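Local coordinates for Mgp-operon protein 3 (PDB 6RJ1) that probably takes part, as a membrane-bound protein with an extracellular domain, in the adhesion of Mycoplasma pneumoniae to the cells of its human host, at residues A547-F552 with Y696-E701; W725-S730 with T818-D823. All coordinates share one frame; numbering follows the deposited sequence.

In the fold
Strand 549-563, following strand 538-546, pairs with strand 693-699 in contact 1, closing a loop of 143 residues that includes strands 575-577 and 650-654 of the same mixed sheet. Helix 701-712 then leads to strand 723-732, which lies antiparallel on the other side of 693-699. From there 87 residues without helix pass through strands 779-786, 799-805 and 808-815 to residues 818-823, where contact 2 closes the second loop. The loops follow in series, neither nested nor crossed, but backbone pairs Tyr696-Ala729 and Ile698-Asn727 join their strands. Contact 1 pairs strands within one sheet, and its Val551 and Ile698 pack on the next, antiparallel one; contact 2 adds a second tie to it. The family suggests a beta-propeller-related fold.

Contact 1. Residues A547-F552 with Y696-E701; sequences ADHLVF and YGIVNE
Leu550 and Val699 form a hydrogen-bonded pair at the start of an antiparallel beta pairing between strands 549-563 and 693-699, inside the mixed sheet of the adhesin's probably propeller-like domain. Leu550 N gives to Val699 O at 2.9 Å, and Val699 N returns a bond to Leu550 O at 2.7 Å; Phe552 and Gly697 repeat the exchange two residues along. The packing is tight around this buried part. On one face Leu550 CD2 lies 3.9 Å from Val699 CG1, the two running side by side. Gly697 adds no side chain there, and Phe552 CG sits between its backbone N and carbonyl carbon (chi1 82°), which carries the ring over Gly697, with Gly697 N above one ring face, offset toward the rim. On the other face Val551 CG2 meets Ile698 CG1 at 3.9 Å, under Ala801 and Phe814 of the next sheet. The backbone pairing stops past Leu550 and Val699: His549 and Asn700 still touch by side chain, and Ala547 and Asp548 lie exposed at the loose end. Asn700, the N-cap of helix 701-712 whose OD1 bonds to Ser702 OG, meets the partly exposed His549 through carbon: its CB lies 3.5 Å from His549 NE2, with amide and imidazole planes almost perpendicular. A hydrogen bond in the ring plane from His549 ND1 to Ala547 O, 2.7 Å, helps to fix the ring's rotation.

Contact 2. Residues W725-S730 with T818-D823; sequences WTNTAS and TDKLLD
Similar first torsions (chi1 -69° in Asn727, -71° in Lys820) place CG of each residue beside its own backbone N and anti to its carbonyl carbon, and the two side chains meet obliquely. The lysine chain runs extended through CD and CE, then bends at its last torsion (chi4 -83°), turning the ammonium back to the amide. Asn727 OD1 lies alongside the aliphatic chain, nearest Lys820 CG at 3.3 Å, and the bend lets Lys820 NZ give it a weak hydrogen bond at 3.5 Å. This is the solvent side, as Lys820 is exposed. Both backbones are irregular here. Asn727 is the centre of an inverse gamma turn that interrupts strand 723-732, while Asp819 and Lys820 form a G1 beta bulge facing Asn815, in the neighbouring antiparallel sheet. Leu821 carries the apolar part of this join: it points at segment 725-730 and spreads its two methyls along one side of it, CD1 at the turn and CD2 further on. Leu821 CD1 reaches Asn727 O at 3.4 Å, an oxygen already bonded to Ile698 N; CD2 lies 3.6 Å from Ala729 CB and against the carbonyl carbon of Thr728. Tyr696 and Ile698 of strand 693-699 also pack on Leu821.

Contact 1. Residues A547-F552 with Y696-E701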
loop_
_atom_site.group_PDB
_atom_site.type_symbol
_atom_site.label_atom_id
_atom_site.label_comp_id
_atom_site.label_asym_id
_atom_site.label_seq_id
_atom_site.Cartn_x
_atom_site.Cartn_y
_atom_site.Cartn_z
ATOM N N ALA A 547 -23.605 2.606 4.614
ATOM C CA ALA A 547 -24.806 2.559 3.767
ATOM C C ALA A 547 -24.882 1.274 2.915
ATOM O O ALA A 547 -25.060 1.351 1.694
ATOM C CB ALA A 547 -24.894 3.811 2.891
ATOM N N ASP A 548 -24.700 0.096 3.581
ATOM C CA ASP A 548 -24.712 -1.267 3.012
ATOM C C ASP A 548 -23.668 -1.476 1.887
ATOM O O ASP A 548 -23.822 -2.364 1.040
ATOM C CB ASP A 548 -26.130 -1.681 2.553
ATOM C CG ASP A 548 -27.172 -1.719 3.654
ATOM O OD1 ASP A 548 -26.877 -2.285 4.735
ATOM O OD2 ASP A 548 -28.291 -1.202 3.433
ATOM N N HIS A 549 -22.585 -0.692 1.921
ATOM C CA HIS A 549 -21.513 -0.735 0.933
ATOM C C HIS A 549 -20.149 -0.742 1.591
ATOM O O HIS A 549 -19.982 -0.179 2.676
ATOM C CB HIS A 549 -21.609 0.488 0.010
ATOM C CG HIS A 549 -22.678 0.395 -1.032
ATOM N ND1 HIS A 549 -24.020 0.502 -0.704
ATOM C CD2 HIS A 549 -22.565 0.237 -2.370
ATOM C CE1 HIS A 549 -24.678 0.374 -1.842
ATOM N NE2 HIS A 549 -23.845 0.222 -2.874
ATOM N N LEU A 550 -19.164 -1.350 0.907
ATOM C CA LEU A 550 -17.782 -1.399 1.360
ATOM C C LEU A 550 -16.989 -0.252 0.722
ATOM O O LEU A 550 -17.063 -0.024 -0.480
ATOM C CB LEU A 550 -17.126 -2.755 1.033
ATOM C CG LEU A 550 -15.643 -2.893 1.434
ATOM C CD1 LEU A 550 -15.496 -3.316 2.881
ATOM C CD2 LEU A 550 -14.898 -3.828 0.505
ATOM N N VAL A 551 -16.224 0.450 1.541
ATOM C CA VAL A 551 -15.364 1.532 1.109
ATOM C C VAL A 551 -13.919 1.110 1.421
ATOM O O VAL A 551 -13.660 0.528 2.474
ATOM C CB VAL A 551 -15.797 2.859 1.778
ATOM C CG1 VAL A 551 -14.714 3.918 1.664
ATOM C CG2 VAL A 551 -17.098 3.370 1.172
ATOM N N PHE A 552 -12.998 1.349 0.484
ATOM C CA PHE A 552 -11.586 1.013 0.656
ATOM C C PHE A 552 -10.683 2.082 0.030
ATOM O O PHE A 552 -11.127 2.884 -0.802
ATOM C CB PHE A 552 -11.276 -0.390 0.084
ATOM C CG PHE A 552 -11.047 -0.408 -1.409
ATOM C CD1 PHE A 552 -12.122 -0.401 -2.295
ATOM C CD2 PHE A 552 -9.756 -0.388 -1.933
ATOM C CE1 PHE A 552 -11.908 -0.379 -3.680
ATOM C CE2 PHE A 552 -9.546 -0.348 -3.315
ATOM C CZ PHE A 552 -10.623 -0.345 -4.178
ATOM N N TYR A 696 -8.884 4.282 -4.550
ATOM C CA TYR A 696 -9.991 4.297 -3.586
ATOM C C TYR A 696 -11.300 3.986 -4.297
ATOM O O TYR A 696 -11.372 4.090 -5.523
ATOM C CB TYR A 696 -10.071 5.658 -2.856
ATOM C CG TYR A 696 -10.328 6.842 -3.771
ATOM C CD1 TYR A 696 -9.279 7.481 -4.432
ATOM C CD2 TYR A 696 -11.618 7.327 -3.971
ATOM C CE1 TYR A 696 -9.510 8.551 -5.292
ATOM C CE2 TYR A 696 -11.859 8.406 -4.819
ATOM C CZ TYR A 696 -10.803 9.010 -5.485
ATOM O OH TYR A 696 -11.030 10.068 -6.336
ATOM N N GLY A 697 -12.323 3.629 -3.532
ATOM C CA GLY A 697 -13.628 3.342 -4.107
ATOM C C GLY A 697 -14.656 2.775 -3.159
ATOM O O GLY A 697 -14.359 2.447 -2.004
ATOM N N ILE A 698 -15.891 2.691 -3.672
ATOM C CA ILE A 698 -17.069 2.128 -3.025
ATOM C C ILE A 698 -17.463 0.871 -3.819
ATOM O O ILE A 698 -17.444 0.896 -5.054
ATOM C CB ILE A 698 -18.220 3.174 -2.869
ATOM C CG1 ILE A 698 -19.358 2.623 -1.980
ATOM C CG2 ILE A 698 -18.739 3.733 -4.234
ATOM C CD1 ILE A 698 -20.363 3.659 -1.510
ATOM N N VAL A 699 -17.754 -0.233 -3.117
ATOM C CA VAL A 699 -18.091 -1.503 -3.753
ATOM C C VAL A 699 -19.356 -2.108 -3.106
ATOM O O VAL A 699 -19.468 -2.161 -1.878
ATOM C CB VAL A 699 -16.863 -2.474 -3.841
ATOM C CG1 VAL A 699 -15.758 -2.126 -2.842
ATOM C CG2 VAL A 699 -17.249 -3.942 -3.754
ATOM N N ASN A 700 -20.330 -2.499 -3.960
ATOM C CA ASN A 700 -21.607 -3.091 -3.564
ATOM C C ASN A 700 -21.548 -4.618 -3.447
ATOM O O ASN A 700 -20.582 -5.232 -3.912
ATOM C CB ASN A 700 -22.726 -2.664 -4.522
ATOM C CG ASN A 700 -22.500 -3.028 -5.964
ATOM O OD1 ASN A 700 -22.476 -4.200 -6.348
ATOM N ND2 ASN A 700 -22.342 -2.022 -6.797
ATOM N N GLU A 701 -22.615 -5.221 -2.860
ATOM C CA GLU A 701 -22.763 -6.664 -2.638
ATOM C C GLU A 701 -22.572 -7.522 -3.890
ATOM O O GLU A 701 -21.946 -8.578 -3.791
ATOM C CB GLU A 701 -24.099 -7.003 -1.960
ATOM C CG GLU A 701 -24.105 -6.749 -0.461
ATOM C CD GLU A 701 -24.781 -7.813 0.386
ATOM O OE1 GLU A 701 -25.998 -8.045 0.197
ATOM O OE2 GLU A 701 -24.095 -8.406 1.250
#

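Contact 2. Residues W725-S730 with T818-D823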
loop_
_atom_site.group_PDB
_atom_site.type_symbol
_atom_site.label_atom_id
_atom_site.label_comp_id
_atom_site.label_asym_id
_atom_site.label_seq_id
_atom_site.Cartn_x
_atom_site.Cartn_y
_atom_site.Cartn_z
ATOM N N TRP A 725 -14.813 -3.704 -10.627
ATOM C CA TRP A 725 -15.230 -2.723 -9.624
ATOM C C TRP A 725 -15.126 -1.374 -10.339
ATOM O O TRP A 725 -14.029 -0.833 -10.502
ATOM C CB TRP A 725 -14.334 -2.788 -8.361
ATOM C CG TRP A 725 -14.435 -4.056 -7.546
ATOM C CD1 TRP A 725 -15.244 -5.134 -7.782
ATOM C CD2 TRP A 725 -13.717 -4.351 -6.336
ATOM N NE1 TRP A 725 -15.059 -6.088 -6.807
ATOM C CE2 TRP A 725 -14.131 -5.634 -5.905
ATOM C CE3 TRP A 725 -12.759 -3.657 -5.574
ATOM C CZ2 TRP A 725 -13.617 -6.236 -4.750
ATOM C CZ3 TRP A 725 -12.243 -4.258 -4.440
ATOM C CH2 TRP A 725 -12.680 -5.526 -4.028
ATOM N N THR A 726 -16.256 -0.892 -10.863
ATOM C CA THR A 726 -16.310 0.333 -11.668
ATOM C C THR A 726 -16.433 1.636 -10.853
ATOM O O THR A 726 -16.108 2.707 -11.376
ATOM C CB THR A 726 -17.413 0.222 -12.723
ATOM O OG1 THR A 726 -18.609 -0.219 -12.092
ATOM C CG2 THR A 726 -17.042 -0.735 -13.851
ATOM N N ASN A 727 -16.887 1.558 -9.589
ATOM C CA ASN A 727 -17.027 2.755 -8.760
ATOM C C ASN A 727 -15.785 2.997 -7.899
ATOM O O ASN A 727 -15.852 3.109 -6.673
ATOM C CB ASN A 727 -18.324 2.731 -7.959
ATOM C CG ASN A 727 -19.512 2.883 -8.858
ATOM O OD1 ASN A 727 -19.733 3.942 -9.446
ATOM N ND2 ASN A 727 -20.278 1.821 -9.012
ATOM N N THR A 728 -14.642 3.071 -8.578
ATOM C CA THR A 728 -13.337 3.321 -7.981
ATOM C C THR A 728 -12.642 4.418 -8.782
ATOM O O THR A 728 -13.099 4.780 -9.874
ATOM C CB THR A 728 -12.484 2.024 -7.926
ATOM O OG1 THR A 728 -12.370 1.477 -9.231
ATOM C CG2 THR A 728 -13.043 0.967 -6.968
ATOM N N ALA A 729 -11.549 4.960 -8.234
ATOM C CA ALA A 729 -10.735 5.985 -8.878
ATOM C C ALA A 729 -9.309 5.954 -8.343
ATOM O O ALA A 729 -9.028 5.335 -7.306
ATOM C CB ALA A 729 -11.344 7.359 -8.668
ATOM N N SER A 730 -8.405 6.606 -9.076
ATOM C CA SER A 730 -7.009 6.723 -8.703
ATOM C C SER A 730 -6.627 8.180 -8.692
ATOM O O SER A 730 -7.168 8.984 -9.464
ATOM C CB SER A 730 -6.111 5.925 -9.641
ATOM O OG SER A 730 -5.908 6.575 -10.885
ATOM N N THR A 818 -27.005 7.600 -4.836
ATOM C CA THR A 818 -26.646 6.564 -5.813
ATOM C C THR A 818 -25.626 5.546 -5.279
ATOM O O THR A 818 -25.428 4.505 -5.915
ATOM C CB THR A 818 -26.114 7.196 -7.119
ATOM O OG1 THR A 818 -24.888 7.891 -6.861
ATOM C CG2 THR A 818 -27.135 8.103 -7.812
ATOM N N ASP A 819 -24.965 5.859 -4.136
ATOM C CA ASP A 819 -23.929 5.047 -3.483
ATOM C C ASP A 819 -22.747 4.812 -4.434
ATOM O O ASP A 819 -22.254 3.692 -4.610
ATOM C CB ASP A 819 -24.494 3.757 -2.857
ATOM C CG ASP A 819 -25.553 4.007 -1.798
ATOM O OD1 ASP A 819 -25.255 4.724 -0.817
ATOM O OD2 ASP A 819 -26.678 3.483 -1.949
ATOM N N LYS A 820 -22.319 5.915 -5.059
ATOM C CA LYS A 820 -21.222 6.013 -6.019
ATOM C C LYS A 820 -20.283 7.152 -5.586
ATOM O O LYS A 820 -20.598 7.874 -4.641
ATOM C CB LYS A 820 -21.786 6.290 -7.428
ATOM C CG LYS A 820 -22.517 5.109 -8.054
ATOM C CD LYS A 820 -23.217 5.512 -9.342
ATOM C CE LYS A 820 -23.860 4.341 -10.045
ATOM N NZ LYS A 820 -22.881 3.593 -10.877
ATOM N N LEU A 821 -19.138 7.309 -6.269
ATOM C CA LEU A 821 -18.160 8.371 -6.011
ATOM C C LEU A 821 -18.772 9.735 -6.363
ATOM O O LEU A 821 -19.493 9.828 -7.358
ATOM C CB LEU A 821 -16.914 8.117 -6.875
ATOM C CG LEU A 821 -15.672 7.488 -6.229
ATOM C CD1 LEU A 821 -15.996 6.246 -5.432
ATOM C CD2 LEU A 821 -14.695 7.098 -7.284
ATOM N N LEU A 822 -18.516 10.776 -5.541
ATOM C CA LEU A 822 -19.051 12.122 -5.777
ATOM C C LEU A 822 -18.417 12.772 -7.016
ATOM O O LEU A 822 -17.203 12.987 -7.062
ATOM C CB LEU A 822 -18.914 13.003 -4.526
ATOM C CG LEU A 822 -19.748 14.292 -4.491
ATOM C CD1 LEU A 822 -21.233 13.999 -4.298
ATOM C CD2 LEU A 822 -19.263 15.220 -3.392
ATOM N N ASP A 823 -19.255 13.033 -8.035
ATOM C CA ASP A 823 -18.857 13.571 -9.336
ATOM C C ASP A 823 -19.608 14.868 -9.710
ATOM O O ASP A 823 -20.635 15.197 -9.111
ATOM C CB ASP A 823 -19.078 12.475 -10.406
ATOM C CG ASP A 823 -18.424 12.718 -11.757
ATOM O OD1 ASP A 823 -17.171 12.648 -11.835
ATOM O OD2 ASP A 823 -19.164 12.958 -12.742
#